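PDB 6DY3: N-acylethanolamine-hydrolyzing acid amidase alpha-subunit from Caenorhabditis elegans, which probably hydrolyses fatty acid ethanolamides such as N-palmitoylethanolamine, releasing the fatty acid and ethanolamine, as the partner of a beta subunit split off by autocatalytic cleavage. Local coordinates for residues Ala63-Ile66 and Asp67-Phe70; Thr72-Gln75 and Glu76-Lys79. All blocks are in the same frame, centred on the assembly; numbering follows the deposited sequence.

Contact 1 (Ala63-Ile66 and Asp67-Phe70); sequences ASKI and DRYF
Lys-65 and Arg-68 close a type I beta turn in the loop between helices 56-63 and 72-85 of the alpha subunit: Arg-68 N donates to Lys-65 O at 3.0 Å, from above the carbonyl plane. One residue on, Tyr-69 N reaches Ile-66 O in a weak bond, 3.5 Å. The Lys-65 and Arg-68 side chains run alongside each other, pointing the same way, with Lys-65 CB 3.5 Å from Arg-68 CD. The Tyr-69 ring lies obliquely to Lys-65 O, its CE2 3.3 Å away. Ile-66 and Phe-70 cross almost at a right angle; with CG1 anti to the backbone N (chi1 -177°), Ile-66 brings that carbon within 3.8 Å of Phe-70 CD2. Ile-66 O sits at the edge of the same ring, near its plane. Further out, Tyr-69 OH hydrogen-bonds Ala-62 O and its ring meets Phe-88 of the beta subunit edge-to-face. A phenylalanine in place of Tyr-69 would probably leave the Ala-62 carbonyl without this mate and the ring less firmly fixed. Lys-65 makes a cation-pi contact with Trp-61 and centres an inverse gamma turn, in which Ile-66 N donates weakly to Ser-64 O at 2.9 Å.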
loop_
_atom_site.group_PDB
_atom_site.type_symbol
_atom_site.label_atom_id
_atom_site.label_comp_id
_atom_site.label_asym_id
_atom_site.label_seq_id
_atom_site.Cartn_x
_atom_site.Cartn_y
_atom_site.Cartn_z
ATOM N N ALA A 63 5.947 -15.283 15.063
ATOM C CA ALA A 63 4.591 -14.775 14.895
ATOM C C ALA A 63 3.690 -15.094 16.082
ATOM O O ALA A 63 2.700 -14.388 16.298
ATOM C CB ALA A 63 3.978 -15.342 13.616
ATOM N N SER A 64 4.002 -16.131 16.860
ATOM C CA SER A 64 3.186 -16.427 18.028
ATOM C C SER A 64 3.359 -15.386 19.126
ATOM O O SER A 64 2.492 -15.275 19.999
ATOM C CB SER A 64 3.533 -17.805 18.582
ATOM O OG SER A 64 4.870 -17.830 19.043
ATOM N N LYS A 65 4.455 -14.627 19.100
ATOM C CA LYS A 65 4.721 -13.609 20.108
ATOM C C LYS A 65 3.991 -12.320 19.743
ATOM O O LYS A 65 4.599 -11.247 19.663
ATOM C CB LYS A 65 6.231 -13.374 20.227
ATOM C CG LYS A 65 7.064 -14.654 20.331
ATOM C CD LYS A 65 7.452 -14.962 21.759
ATOM C CE LYS A 65 8.072 -16.344 21.870
ATOM N NZ LYS A 65 7.059 -17.424 21.714
ATOM N N ILE A 66 2.676 -12.421 19.534
ATOM C CA ILE A 66 1.912 -11.327 18.942
ATOM C C ILE A 66 2.005 -10.057 19.777
ATOM O O ILE A 66 1.969 -8.944 19.237
ATOM C CB ILE A 66 0.447 -11.766 18.745
ATOM C CG1 ILE A 66 -0.346 -10.660 18.051
ATOM C CG2 ILE A 66 -0.187 -12.138 20.084
ATOM C CD1 ILE A 66 -1.786 -11.009 17.785
ATOM N N ASP A 67 2.120 -10.189 21.097
ATOM C CA ASP A 67 2.121 -9.016 21.966
ATOM C C ASP A 67 3.351 -8.134 21.791
ATOM O O ASP A 67 3.372 -7.025 22.334
ATOM C CB ASP A 67 2.017 -9.450 23.427
ATOM C CG ASP A 67 2.974 -10.572 23.770
ATOM O OD1 ASP A 67 2.630 -11.746 23.506
ATOM O OD2 ASP A 67 4.073 -10.279 24.293
ATOM N N ARG A 68 4.362 -8.581 21.045
ATOM C CA ARG A 68 5.620 -7.851 20.965
ATOM C C ARG A 68 5.681 -6.868 19.804
ATOM O O ARG A 68 6.523 -5.964 19.829
ATOM C CB ARG A 68 6.790 -8.838 20.845
ATOM C CG ARG A 68 6.803 -9.909 21.919
ATOM C CD ARG A 68 8.021 -10.812 21.805
ATOM N NE ARG A 68 9.244 -10.143 22.235
ATOM C CZ ARG A 68 9.696 -10.128 23.487
ATOM N NH1 ARG A 68 9.027 -10.745 24.453
ATOM N NH2 ARG A 68 10.824 -9.490 23.774
ATOM N N TYR A 69 4.821 -7.011 18.792
ATOM C CA TYR A 69 4.929 -6.206 17.581
ATOM C C TYR A 69 3.803 -5.201 17.392
ATOM O O TYR A 69 3.987 -4.234 16.644
ATOM C CB TYR A 69 4.963 -7.113 16.342
ATOM C CG TYR A 69 5.754 -8.385 16.523
ATOM C CD1 TYR A 69 7.120 -8.345 16.725
ATOM C CD2 TYR A 69 5.133 -9.626 16.488
ATOM C CE1 TYR A 69 7.851 -9.503 16.885
ATOM C CE2 TYR A 69 5.851 -10.791 16.647
ATOM C CZ TYR A 69 7.215 -10.722 16.848
ATOM O OH TYR A 69 7.960 -11.869 17.012
ATOM N N PHE A 70 2.663 -5.393 18.049
ATOM C CA PHE A 70 1.467 -4.613 17.787
ATOM C C PHE A 70 0.935 -4.004 19.076
ATOM O O PHE A 70 1.195 -4.492 20.179
ATOM C CB PHE A 70 0.365 -5.475 17.148
ATOM C CG PHE A 70 0.829 -6.298 15.982
ATOM C CD1 PHE A 70 1.025 -5.720 14.732
ATOM C CD2 PHE A 70 1.054 -7.655 16.130
ATOM C CE1 PHE A 70 1.446 -6.483 13.655
ATOM C CE2 PHE A 70 1.477 -8.425 15.056
ATOM C CZ PHE A 70 1.671 -7.838 13.818
#

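Contact 2 (Thr72-Gln75 and Glu76-Lys79); sequences TEIQ and EELK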
loop_
_atom_site.group_PDB
_atom_site.type_symbol
_atom_site.label_atom_id
_atom_site.label_comp_id
_atom_site.label_asym_id
_atom_site.label_seq_id
_atom_site.Cartn_x
_atom_site.Cartn_y
_atom_site.Cartn_z
ATOM N N THR A 72 -2.223 -3.171 21.626
ATOM C CA THR A 72 -3.317 -4.028 22.077
ATOM C C THR A 72 -4.493 -3.980 21.105
ATOM O O THR A 72 -5.115 -5.011 20.821
ATOM C CB THR A 72 -3.766 -3.619 23.481
ATOM O OG1 THR A 72 -2.636 -3.617 24.362
ATOM C CG2 THR A 72 -4.812 -4.584 24.021
ATOM N N GLU A 73 -4.805 -2.794 20.577
ATOM C CA GLU A 73 -5.904 -2.670 19.624
ATOM C C GLU A 73 -5.680 -3.572 18.418
ATOM O O GLU A 73 -6.564 -4.343 18.029
ATOM C CB GLU A 73 -6.051 -1.212 19.188
ATOM C CG GLU A 73 -7.155 -0.977 18.159
ATOM C CD GLU A 73 -7.160 0.439 17.601
ATOM O OE1 GLU A 73 -6.194 1.191 17.850
ATOM O OE2 GLU A 73 -8.138 0.800 16.915
ATOM N N ILE A 74 -4.493 -3.493 17.814
ATOM C CA ILE A 74 -4.219 -4.303 16.634
ATOM C C ILE A 74 -4.177 -5.782 17.001
ATOM O O ILE A 74 -4.555 -6.642 16.195
ATOM C CB ILE A 74 -2.906 -3.843 15.971
ATOM C CG1 ILE A 74 -3.020 -2.402 15.454
ATOM C CG2 ILE A 74 -2.510 -4.781 14.834
ATOM C CD1 ILE A 74 -4.055 -2.195 14.361
ATOM N N GLN A 75 -3.703 -6.109 18.204
ATOM C CA GLN A 75 -3.696 -7.502 18.638
ATOM C C GLN A 75 -5.103 -8.083 18.625
ATOM O O GLN A 75 -5.326 -9.199 18.142
ATOM C CB GLN A 75 -3.095 -7.607 20.038
ATOM C CG GLN A 75 -1.624 -7.285 20.112
ATOM C CD GLN A 75 -1.090 -7.369 21.527
ATOM O OE1 GLN A 75 -1.489 -8.241 22.305
ATOM N NE2 GLN A 75 -0.183 -6.462 21.871
ATOM N N GLU A 76 -6.072 -7.335 19.151
ATOM C CA GLU A 76 -7.432 -7.850 19.221
ATOM C C GLU A 76 -8.044 -7.990 17.832
ATOM O O GLU A 76 -8.805 -8.931 17.579
ATOM C CB GLU A 76 -8.279 -6.939 20.106
ATOM C CG GLU A 76 -7.838 -6.913 21.556
ATOM C CD GLU A 76 -8.634 -5.927 22.391
ATOM O OE1 GLU A 76 -9.732 -5.510 21.956
ATOM O OE2 GLU A 76 -8.157 -5.560 23.486
ATOM N N GLU A 77 -7.714 -7.081 16.912
ATOM C CA GLU A 77 -8.199 -7.218 15.541
ATOM C C GLU A 77 -7.662 -8.493 14.907
ATOM O O GLU A 77 -8.413 -9.269 14.306
ATOM C CB GLU A 77 -7.796 -6.003 14.707
ATOM C CG GLU A 77 -8.486 -4.712 15.090
ATOM C CD GLU A 77 -8.309 -3.628 14.035
ATOM O OE1 GLU A 77 -7.824 -3.951 12.929
ATOM O OE2 GLU A 77 -8.658 -2.458 14.304
ATOM N N LEU A 78 -6.355 -8.726 15.035
ATOM C CA LEU A 78 -5.760 -9.926 14.459
ATOM C C LEU A 78 -6.349 -11.183 15.082
ATOM O O LEU A 78 -6.629 -12.160 14.378
ATOM C CB LEU A 78 -4.245 -9.890 14.643
ATOM C CG LEU A 78 -3.515 -8.826 13.821
ATOM C CD1 LEU A 78 -2.081 -8.676 14.308
ATOM C CD2 LEU A 78 -3.550 -9.163 12.323
ATOM N N LYS A 79 -6.547 -11.179 16.401
ATOM C CA LYS A 79 -7.185 -12.319 17.048
ATOM C C LYS A 79 -8.615 -12.492 16.556
ATOM O O LYS A 79 -9.054 -13.614 16.282
ATOM C CB LYS A 79 -7.149 -12.147 18.567
ATOM C CG LYS A 79 -5.756 -12.316 19.165
ATOM C CD LYS A 79 -5.757 -12.201 20.676
ATOM C CE LYS A 79 -4.364 -12.446 21.246
ATOM N NZ LYS A 79 -3.778 -13.761 20.809
#
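Thr-72 to Gln-75 each offer a carbonyl to the amide four residues on, from Glu-76 N on Thr-72 O (3.0 Å) to Lys-79 N on Gln-75 O (2.9 Å), the straightest being Leu-78 N to Ile-74 O at 170°. On the apolar side, Ile-74 and Leu-78 cross obliquely and meet through methyls, CG2 to CD1 at 4.0 Å. Ile-74 CG2 is anti to the backbone N, and this turns the branch on toward the next turn. Leu-78 goes on to pack on helix 89-97, at Ile-92, Val-93 and Asn-96. Along another flank the extended Glu-76 chain runs back over the preceding turn, CG 3.4 Å from Thr-72 O and OE2 3.5 Å from Thr-72 CG2. All this is the opening of alpha-helix 72-85, with residues four apart meeting along its flanks. Glu-73 and Glu-77 bring two carboxylates together, their OE2 atoms 4.2 Å apart. Arg-28 NH1 makes a salt bridge to both of these oxygens, which is likely to offset their mutual repulsion. Glu-77 is buried but fully engaged: OE2 also pairs with Arg-97 of the beta subunit, while OE1 accepts from Trp-29 NE1 and from Asn-53 ND2 of the beta subunit. Lys-79 lays its CG 3.3 Å from Gln-75 O.

How the contacts relate
Contacts 1 and 2 follow each other along the chain with only Thr-71 between them, their centres about 10 Å apart, and the loop folds back onto the helix it leads into. Gln-75 NE2 makes a probable hydrogen bond to Phe-70 O at 2.9 Å and also lies 3.4 Å from Asp-67 CA. Phe-70 CE2 packs on Leu-78 CD1 at 3.6 Å, and Ile-66 CD1 comes to 4.0 Å from Gln-75 O. Both contacts also face the beta subunit, whose Phe-94 meets Phe-70 edge-to-face and packs on Ile-74. They thus belong to the interface between the two products of autocatalytic cleavage.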